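Local coordinates for putative uncharacterized protein (Bacteroides thetaiotaomicron, PDB 2RBK) that probably acts as a magnesium-dependent phosphatase of the haloacid dehalogenase superfamily, binding a vanadate-derived phosphoryl-transfer mimic in its active site, at residues Leu5-Asp10 with Glu27-Ala32; Glu98-Pro103 with Glu159-Pro164; Tyr241-Ile246 with Ser252-His257. All coordinates share one frame; numbering follows the deposited sequence. Where two conformers were deposited one is given.

Contact 1 (Leu5-Asp10 with Glu27-Ala32); sequences LFFDID and EALEAA. With MG (magnesium ion), chain B; VN4 (oxido(dioxo)vanadium), chain C.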
# COMPACT_ATOMS: atom_id res chain seq x y z
N LEU A 5 14.65 -1.02 4.52
CA LEU A 5 13.75 0.14 4.49
C LEU A 5 12.47 -0.25 3.77
O LEU A 5 12.53 -0.86 2.69
CB LEU A 5 14.39 1.27 3.72
CG LEU A 5 15.81 1.70 4.15
CD1 LEU A 5 16.28 2.84 3.29
CD2 LEU A 5 15.87 2.05 5.63
N PHE A 6 11.32 0.11 4.33
CA PHE A 6 10.03 -0.18 3.76
C PHE A 6 9.27 1.12 3.53
O PHE A 6 8.96 1.81 4.50
CB PHE A 6 9.20 -1.08 4.70
CG PHE A 6 9.86 -2.42 4.87
CD1 PHE A 6 10.77 -2.71 5.87
CD2 PHE A 6 9.56 -3.45 3.95
CE1 PHE A 6 11.38 -3.94 5.96
CE2 PHE A 6 10.18 -4.69 4.04
CZ PHE A 6 11.07 -4.93 5.07
N PHE A 7 9.00 1.42 2.27
CA PHE A 7 8.37 2.69 1.90
C PHE A 7 6.97 2.46 1.34
O PHE A 7 6.79 1.80 0.32
CB PHE A 7 9.15 3.39 0.82
CG PHE A 7 10.52 3.85 1.24
CD1 PHE A 7 11.64 3.12 0.97
CD2 PHE A 7 10.68 5.05 1.94
CE1 PHE A 7 12.90 3.55 1.36
CE2 PHE A 7 11.94 5.47 2.33
CZ PHE A 7 13.05 4.73 2.04
N ASP A 8 5.97 3.11 1.98
CA ASP A 8 4.72 3.36 1.29
C ASP A 8 4.97 4.20 0.06
O ASP A 8 5.96 4.93 -0.02
CB ASP A 8 3.79 4.08 2.25
CG ASP A 8 2.48 4.47 1.68
OD1 ASP A 8 2.10 5.65 1.83
OD2 ASP A 8 1.80 3.59 1.08
N ILE A 9 4.06 4.11 -0.92
CA ILE A 9 4.21 4.93 -2.12
C ILE A 9 3.43 6.25 -1.94
O ILE A 9 4.04 7.33 -1.86
CB ILE A 9 3.74 4.25 -3.42
CG1 ILE A 9 4.49 2.95 -3.67
CG2 ILE A 9 3.86 5.21 -4.57
CD1 ILE A 9 3.90 2.14 -4.82
N ASP A 10 2.12 6.19 -1.93
CA ASP A 10 1.32 7.42 -2.07
C ASP A 10 1.36 8.26 -0.79
O ASP A 10 1.00 7.81 0.28
CB ASP A 10 -0.09 7.04 -2.45
CG ASP A 10 -0.12 6.33 -3.77
OD1 ASP A 10 0.15 7.00 -4.78
OD2 ASP A 10 -0.34 5.09 -3.78
N GLU A 27 17.69 11.04 -4.45
CA GLU A 27 19.09 11.12 -3.99
C GLU A 27 19.31 10.31 -2.73
O GLU A 27 20.33 9.61 -2.60
CB GLU A 27 19.42 12.62 -3.74
CG GLU A 27 19.52 13.35 -5.07
CD GLU A 27 19.50 14.84 -4.94
OE1 GLU A 27 19.40 15.41 -3.84
OE2 GLU A 27 19.61 15.49 -5.99
N ALA A 28 18.38 10.36 -1.77
CA ALA A 28 18.52 9.61 -0.54
C ALA A 28 18.53 8.12 -0.80
O ALA A 28 19.31 7.38 -0.18
CB ALA A 28 17.39 10.02 0.42
N LEU A 29 17.65 7.64 -1.67
CA LEU A 29 17.58 6.20 -1.95
C LEU A 29 18.82 5.77 -2.72
O LEU A 29 19.32 4.65 -2.49
CB LEU A 29 16.25 5.83 -2.60
CG LEU A 29 15.13 5.50 -1.64
CD1 LEU A 29 14.79 6.63 -0.70
CD2 LEU A 29 13.82 5.25 -2.42
N GLU A 30 19.35 6.59 -3.61
CA GLU A 30 20.63 6.26 -4.27
C GLU A 30 21.72 6.08 -3.23
O GLU A 30 22.50 5.11 -3.27
CB GLU A 30 21.01 7.38 -5.25
CG GLU A 30 20.32 7.33 -6.59
CD GLU A 30 20.92 6.37 -7.58
OE1 GLU A 30 21.99 5.73 -7.36
OE2 GLU A 30 20.30 6.13 -8.65
N ALA A 31 21.78 7.03 -2.27
CA ALA A 31 22.84 6.96 -1.27
C ALA A 31 22.66 5.72 -0.38
O ALA A 31 23.62 5.04 -0.05
CB ALA A 31 22.82 8.22 -0.41
N ALA A 32 21.41 5.40 -0.01
CA ALA A 32 21.15 4.24 0.85
C ALA A 32 21.49 2.95 0.12
O ALA A 32 22.05 2.01 0.70
CB ALA A 32 19.73 4.25 1.32
MG MG B . 0.21 6.46 1.67
V VN4 C . 0.28 3.48 -0.25
O1 VN4 C . 1.33 3.33 -1.53
O2 VN4 C . -0.30 5.07 0.24
O3 VN4 C . -0.85 2.16 0.33
O HOH W 1 -0.47 5.16 3.16
O HOH W 2 -1.53 7.60 1.57
O HOH W 3 -1.09 3.33 -1.86
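Phe-7 and Leu-29 make the closer of two apolar contacts between the strand and the helix that follows it. Their side chains slide past each other in opposite directions: Leu-29 CD1 comes within 3.8 Å of Phe-7 CZ, while CD2 lies over one face of the ring. Leu-29 was modelled in two conformers, so this detail belongs to one of them. The Phe-7 ring reaches the helix with CG anti to its own carbonyl carbon (chi1 -66°). About one turn along the helix from Leu-29, Ala-32 CB meets Leu-5 CD1 at 4.2 Å. No hydrogen bond spans the segments, and all four touching residues are buried.

Metal and ligand bonds gather where the strand ends. Asp-8 splits its carboxylate: OD1 binds magnesium at 2.1 Å, whereas OD2 binds vanadium at 2.0 Å. A water sits across the vanadium from OD2 in a nearly straight line, leaving three oxo atoms around the middle, the trigonal-bipyramidal pattern. Asp-10 O, an oxo atom of the vanadate (O2), two waters and Asp-211 bring the magnesium ligands to six.

Backbone hydrogen bonds fix the oxo atom O1, which accepts from Ile-9 N at 2.9 Å and, more straightly, from Asp-10 N (N-H...O 162°). Asp-8 and Asp-10 fit the HAD-type DxD signature.

Strand 4-7 and helix 23-34 open a beta-alpha-beta unit completed by strand 38-42, whose Ile-39 touches both Phe-7 and Leu-29; Met-255 of helix 250-258 packs on Leu-5 and Ala-32.

Contact 2 (Glu98-Pro103 with Glu159-Pro164); sequences EKKGVP and EKEVLP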
# COMPACT_ATOMS: atom_id res chain seq x y z
N GLU A 98 -23.14 -3.62 -4.78
CA GLU A 98 -24.16 -3.50 -5.81
C GLU A 98 -25.46 -2.96 -5.24
O GLU A 98 -26.10 -2.08 -5.86
CB GLU A 98 -24.38 -4.89 -6.46
CG GLU A 98 -25.35 -4.84 -7.63
CD GLU A 98 -25.49 -6.05 -8.50
OE1 GLU A 98 -25.02 -7.18 -8.30
OE2 GLU A 98 -26.18 -5.80 -9.54
N LYS A 99 -25.87 -3.45 -4.09
CA LYS A 99 -27.10 -2.97 -3.44
C LYS A 99 -27.04 -1.50 -3.07
O LYS A 99 -27.99 -0.71 -3.20
CB LYS A 99 -27.35 -3.83 -2.19
CG LYS A 99 -28.49 -3.39 -1.27
CD LYS A 99 -28.59 -4.17 0.06
CE LYS A 99 -27.49 -3.70 1.04
NZ LYS A 99 -26.80 -4.80 1.77
N LYS A 100 -25.84 -1.06 -2.62
CA LYS A 100 -25.68 0.35 -2.12
C LYS A 100 -25.40 1.33 -3.23
O LYS A 100 -25.38 2.55 -2.96
CB LYS A 100 -24.53 0.46 -1.13
CG LYS A 100 -24.62 -0.12 0.30
CD LYS A 100 -25.53 0.65 1.22
CE LYS A 100 -25.76 0.00 2.59
NZ LYS A 100 -26.50 1.04 3.42
N GLY A 101 -25.15 0.79 -4.44
CA GLY A 101 -24.79 1.61 -5.56
C GLY A 101 -23.43 2.25 -5.50
O GLY A 101 -23.34 3.42 -5.92
N VAL A 102 -22.44 1.53 -4.97
CA VAL A 102 -21.08 2.05 -5.01
C VAL A 102 -20.18 1.11 -5.75
O VAL A 102 -20.41 -0.10 -5.86
CB VAL A 102 -20.56 2.33 -3.60
CG1 VAL A 102 -21.47 3.28 -2.84
CG2 VAL A 102 -20.47 1.07 -2.79
N PRO A 103 -19.11 1.66 -6.33
CA PRO A 103 -18.21 0.83 -7.12
C PRO A 103 -17.24 0.04 -6.23
O PRO A 103 -17.01 0.34 -5.05
CB PRO A 103 -17.38 1.84 -7.92
CG PRO A 103 -17.67 3.18 -7.36
CD PRO A 103 -18.83 3.08 -6.43
N GLU A 159 -18.60 1.02 5.77
CA GLU A 159 -17.68 -0.01 6.22
C GLU A 159 -18.26 -0.69 7.45
O GLU A 159 -18.25 -1.89 7.48
CB GLU A 159 -16.31 0.60 6.47
CG GLU A 159 -15.28 -0.28 7.16
CD GLU A 159 -13.99 0.46 7.44
OE1 GLU A 159 -13.69 1.49 6.80
OE2 GLU A 159 -13.21 0.02 8.32
N LYS A 160 -18.76 0.06 8.46
CA LYS A 160 -19.30 -0.60 9.65
C LYS A 160 -20.55 -1.40 9.32
O LYS A 160 -20.81 -2.44 9.93
CB LYS A 160 -19.52 0.40 10.80
CG LYS A 160 -18.28 1.16 11.27
CD LYS A 160 -17.11 0.26 11.60
CE LYS A 160 -15.95 0.81 12.35
NZ LYS A 160 -14.95 -0.18 12.85
N GLU A 161 -21.32 -0.98 8.32
CA GLU A 161 -22.48 -1.71 7.91
C GLU A 161 -22.13 -3.07 7.26
O GLU A 161 -22.84 -4.08 7.50
CB GLU A 161 -23.35 -0.86 6.95
CG GLU A 161 -24.79 -1.38 6.85
CD GLU A 161 -25.61 -0.61 5.83
OE1 GLU A 161 -25.15 0.53 5.50
OE2 GLU A 161 -26.64 -1.21 5.41
N VAL A 162 -21.11 -3.11 6.43
CA VAL A 162 -20.74 -4.35 5.75
C VAL A 162 -19.80 -5.21 6.57
O VAL A 162 -19.65 -6.38 6.24
CB VAL A 162 -20.12 -4.07 4.38
CG1 VAL A 162 -18.71 -3.54 4.51
CG2 VAL A 162 -20.04 -5.32 3.50
N LEU A 163 -19.19 -4.65 7.58
CA LEU A 163 -18.21 -5.43 8.36
C LEU A 163 -18.69 -6.80 8.83
O LEU A 163 -17.94 -7.77 8.78
CB LEU A 163 -17.78 -4.57 9.54
CG LEU A 163 -16.79 -5.09 10.56
CD1 LEU A 163 -15.57 -5.63 9.86
CD2 LEU A 163 -16.32 -4.00 11.53
N PRO A 164 -19.91 -6.99 9.32
CA PRO A 164 -20.34 -8.31 9.77
C PRO A 164 -20.34 -9.32 8.65
O PRO A 164 -20.26 -10.51 8.97
CB PRO A 164 -21.80 -8.11 10.22
CG PRO A 164 -21.72 -6.69 10.67
CD PRO A 164 -20.95 -6.01 9.57
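Lys-100 and Glu-161 bridge two helix ends whose backbones stay well apart, the closest pair of CA atoms, Lys-100 and Val-162, being 10.4 Å from each other. The gap is crossed by side chains alone. Lys-100 NZ donates to Glu-161 OE1 in a salt bridge modelled at 2.5 Å, a length so short for this pair at the protein surface that its exact value is doubtful. The acceptor uses its syn lone pair, on the side of the other carboxylate oxygen, and OE2 is accordingly also near, 3.0 Å from Lys-100 NZ. Lys-100 NZ thus lies near the open side between the two oxygens, but the CE-NZ bond runs across it, with CE itself 3.0 Å from Glu-161 OE1, so the approach is bent as well as short.

The two chains come from opposite directions and differ in shape. Lys-100 bends at chi2 (-72°) and then runs straight to NZ; Glu-161 has CG anti to its backbone N (chi1 -161°) and is extended beyond that atom. Lys-99 NZ, 5.1 Å from Glu-161 OE2, is not in contact, but its charge may add to the field felt by the carboxylate.

On the lysine side, helix 87-100 closes in a Schellman motif: Gly-101 takes a positive phi of 70°, and two bonds reach back into the last turn. The chain then turns toward strand 104-107, the middle strand of a three-stranded antiparallel sheet. This sheet and its helices stand apart from the sheet carrying the metal site, consistent with the cap domain of HAD phosphatases.

Beneath the ion pair, apolar contacts join the same helices. Val-162 packs on Met-93 and Phe-96, and the Glu-161 side chain also touches Phe-96. About one turn before Val-162, Glu-159 OE1 forms a salt bridge with Arg-173.

Contact 3 (Tyr241-Ile246 with Ser252-His257); sequences YVTAPI and SKAMKH
Tyr-241 and His-257 form an offset stack, with ring centroids 4.3 Å apart and planes inclined by only 11°. The rings lie face over face but slipped, so that Tyr-241 CE1 and His-257 CD2, 3.4 Å apart, each sit above the outer part of the other ring. The displacement also carries Tyr-241 OH over the root of the imidazole, 3.6 Å from His-257 CG. Both residues send CG anti to the backbone N, which in Tyr-241 (chi1 -177°) brings the phenol up to the helix.

Alongside the stack, Ala-254 CB approaches Tyr-241 CE2 at 4.1 Å and Thr-243 OG1 at 3.6 Å. Next along the loop, Ala-244 CB rests against the extended aliphatic chain of Lys-253, meeting its CD at 3.9 Å.

The polar ends find their partners in the connection between the segments. Thr-243 OG1 is hydrogen-bonded to Gly-250 O, and Lys-253 NZ to Glu-248 O. Farther out, Phe-258 meets the Tyr-241 ring edge-to-face. Backbone bonds from Tyr-241 to Gly-225 and Ala-227 place the short strand 241-242 at the margin of the main sheet, beside strand 224-227.

With no hydrogen bond across the two segments, helix 250-258 is held against this edge strand and the loop that leaves it by aromatic and aliphatic contact; the hydroxyl and ammonium groups instead tie down the intervening turn. Any protonation of His-257 would probably add a cation-pi component to the stack.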
# COMPACT_ATOMS: atom_id res chain seq x y z
N TYR A 241 9.05 8.42 15.02
CA TYR A 241 9.64 9.64 14.56
C TYR A 241 8.71 10.28 13.52
O TYR A 241 8.29 9.53 12.62
CB TYR A 241 11.03 9.39 13.98
CG TYR A 241 11.80 10.58 13.51
CD1 TYR A 241 12.51 11.35 14.41
CD2 TYR A 241 11.82 10.95 12.20
CE1 TYR A 241 13.20 12.43 13.95
CE2 TYR A 241 12.55 12.03 11.70
CZ TYR A 241 13.23 12.78 12.61
OH TYR A 241 13.96 13.86 12.19
N VAL A 242 8.47 11.56 13.62
CA VAL A 242 7.68 12.28 12.61
C VAL A 242 8.65 13.17 11.84
O VAL A 242 9.29 14.05 12.44
CB VAL A 242 6.55 13.08 13.25
CG1 VAL A 242 5.77 13.84 12.18
CG2 VAL A 242 5.63 12.21 14.09
N THR A 243 8.78 12.94 10.54
CA THR A 243 9.62 13.76 9.72
C THR A 243 8.88 14.96 9.14
O THR A 243 7.70 15.16 9.44
CB THR A 243 10.30 12.84 8.67
OG1 THR A 243 11.41 13.56 8.12
CG2 THR A 243 9.37 12.32 7.59
N ALA A 244 9.58 15.73 8.31
CA ALA A 244 8.99 16.86 7.63
C ALA A 244 7.92 16.38 6.64
O ALA A 244 7.88 15.19 6.26
CB ALA A 244 10.07 17.62 6.90
N PRO A 245 7.10 17.29 6.15
CA PRO A 245 6.23 16.96 5.03
C PRO A 245 6.97 16.41 3.83
O PRO A 245 8.15 16.74 3.60
CB PRO A 245 5.52 18.30 4.69
CG PRO A 245 5.55 19.02 6.03
CD PRO A 245 6.90 18.68 6.62
N ILE A 246 6.26 15.63 3.02
CA ILE A 246 6.88 14.97 1.88
C ILE A 246 7.60 15.95 0.98
O ILE A 246 8.72 15.70 0.54
CB ILE A 246 5.83 14.14 1.10
CG1 ILE A 246 6.52 13.39 -0.05
CG2 ILE A 246 4.63 14.92 0.61
CD1 ILE A 246 5.68 12.37 -0.69
N SER A 252 14.38 12.28 2.94
CA SER A 252 15.82 12.50 3.07
C SER A 252 16.20 12.94 4.48
O SER A 252 17.16 12.45 5.08
CB SER A 252 16.24 13.54 2.02
OG SER A 252 17.61 13.88 2.20
N LYS A 253 15.42 13.87 5.04
CA LYS A 253 15.69 14.34 6.39
C LYS A 253 15.63 13.22 7.40
O LYS A 253 16.48 13.16 8.32
CB LYS A 253 14.73 15.46 6.79
CG LYS A 253 15.05 16.78 6.10
CD LYS A 253 13.89 17.75 6.34
CE LYS A 253 14.21 19.17 5.82
NZ LYS A 253 12.98 20.01 5.88
N ALA A 254 14.66 12.33 7.28
CA ALA A 254 14.57 11.22 8.22
C ALA A 254 15.78 10.28 8.10
O ALA A 254 16.34 9.83 9.09
CB ALA A 254 13.27 10.46 8.03
N MET A 255 16.11 9.96 6.85
CA MET A 255 17.26 9.06 6.62
C MET A 255 18.55 9.64 7.17
O MET A 255 19.39 8.92 7.73
CB MET A 255 17.29 8.66 5.16
CG MET A 255 16.09 7.80 4.78
SD MET A 255 15.92 7.48 3.01
CE MET A 255 17.41 6.55 2.68
N LYS A 256 18.73 10.93 6.97
CA LYS A 256 19.91 11.61 7.53
C LYS A 256 19.87 11.58 9.07
O LYS A 256 20.89 11.35 9.72
CB LYS A 256 20.03 13.04 7.02
CG LYS A 256 20.43 13.11 5.57
CD LYS A 256 20.35 14.52 4.99
CE LYS A 256 20.89 14.61 3.55
NZ LYS A 256 20.95 16.07 3.07
N HIS A 257 18.72 11.85 9.65
CA HIS A 257 18.59 11.86 11.10
C HIS A 257 19.03 10.58 11.76
O HIS A 257 19.66 10.57 12.82
CB HIS A 257 17.11 12.15 11.46
CG HIS A 257 16.82 11.86 12.91
ND1 HIS A 257 17.30 12.68 13.93
CD2 HIS A 257 16.20 10.82 13.50
CE1 HIS A 257 16.91 12.13 15.10
NE2 HIS A 257 16.27 11.02 14.85

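In the fold
The contacts follow one another along the chain, each closing before the next opens. Contacts 1 and 3 belong to the same half of the molecule, their centres 11 Å apart: strands 4-7 and 241-242 lie in one mixed sheet, and helices 23-34 and 250-258 touch, with Met-255 CE 3.5 Å from Ala-32 CB. The end of the chain thus packs against its beginning, next to the metal-bearing strand. Contact 2 lies on the other side of the chain's centre, 36 Å from contact 1 between centres and 38 Å from contact 3, with nearest atoms about 17 and 23 Å away. This separation fits a catalytic core with an inserted cap.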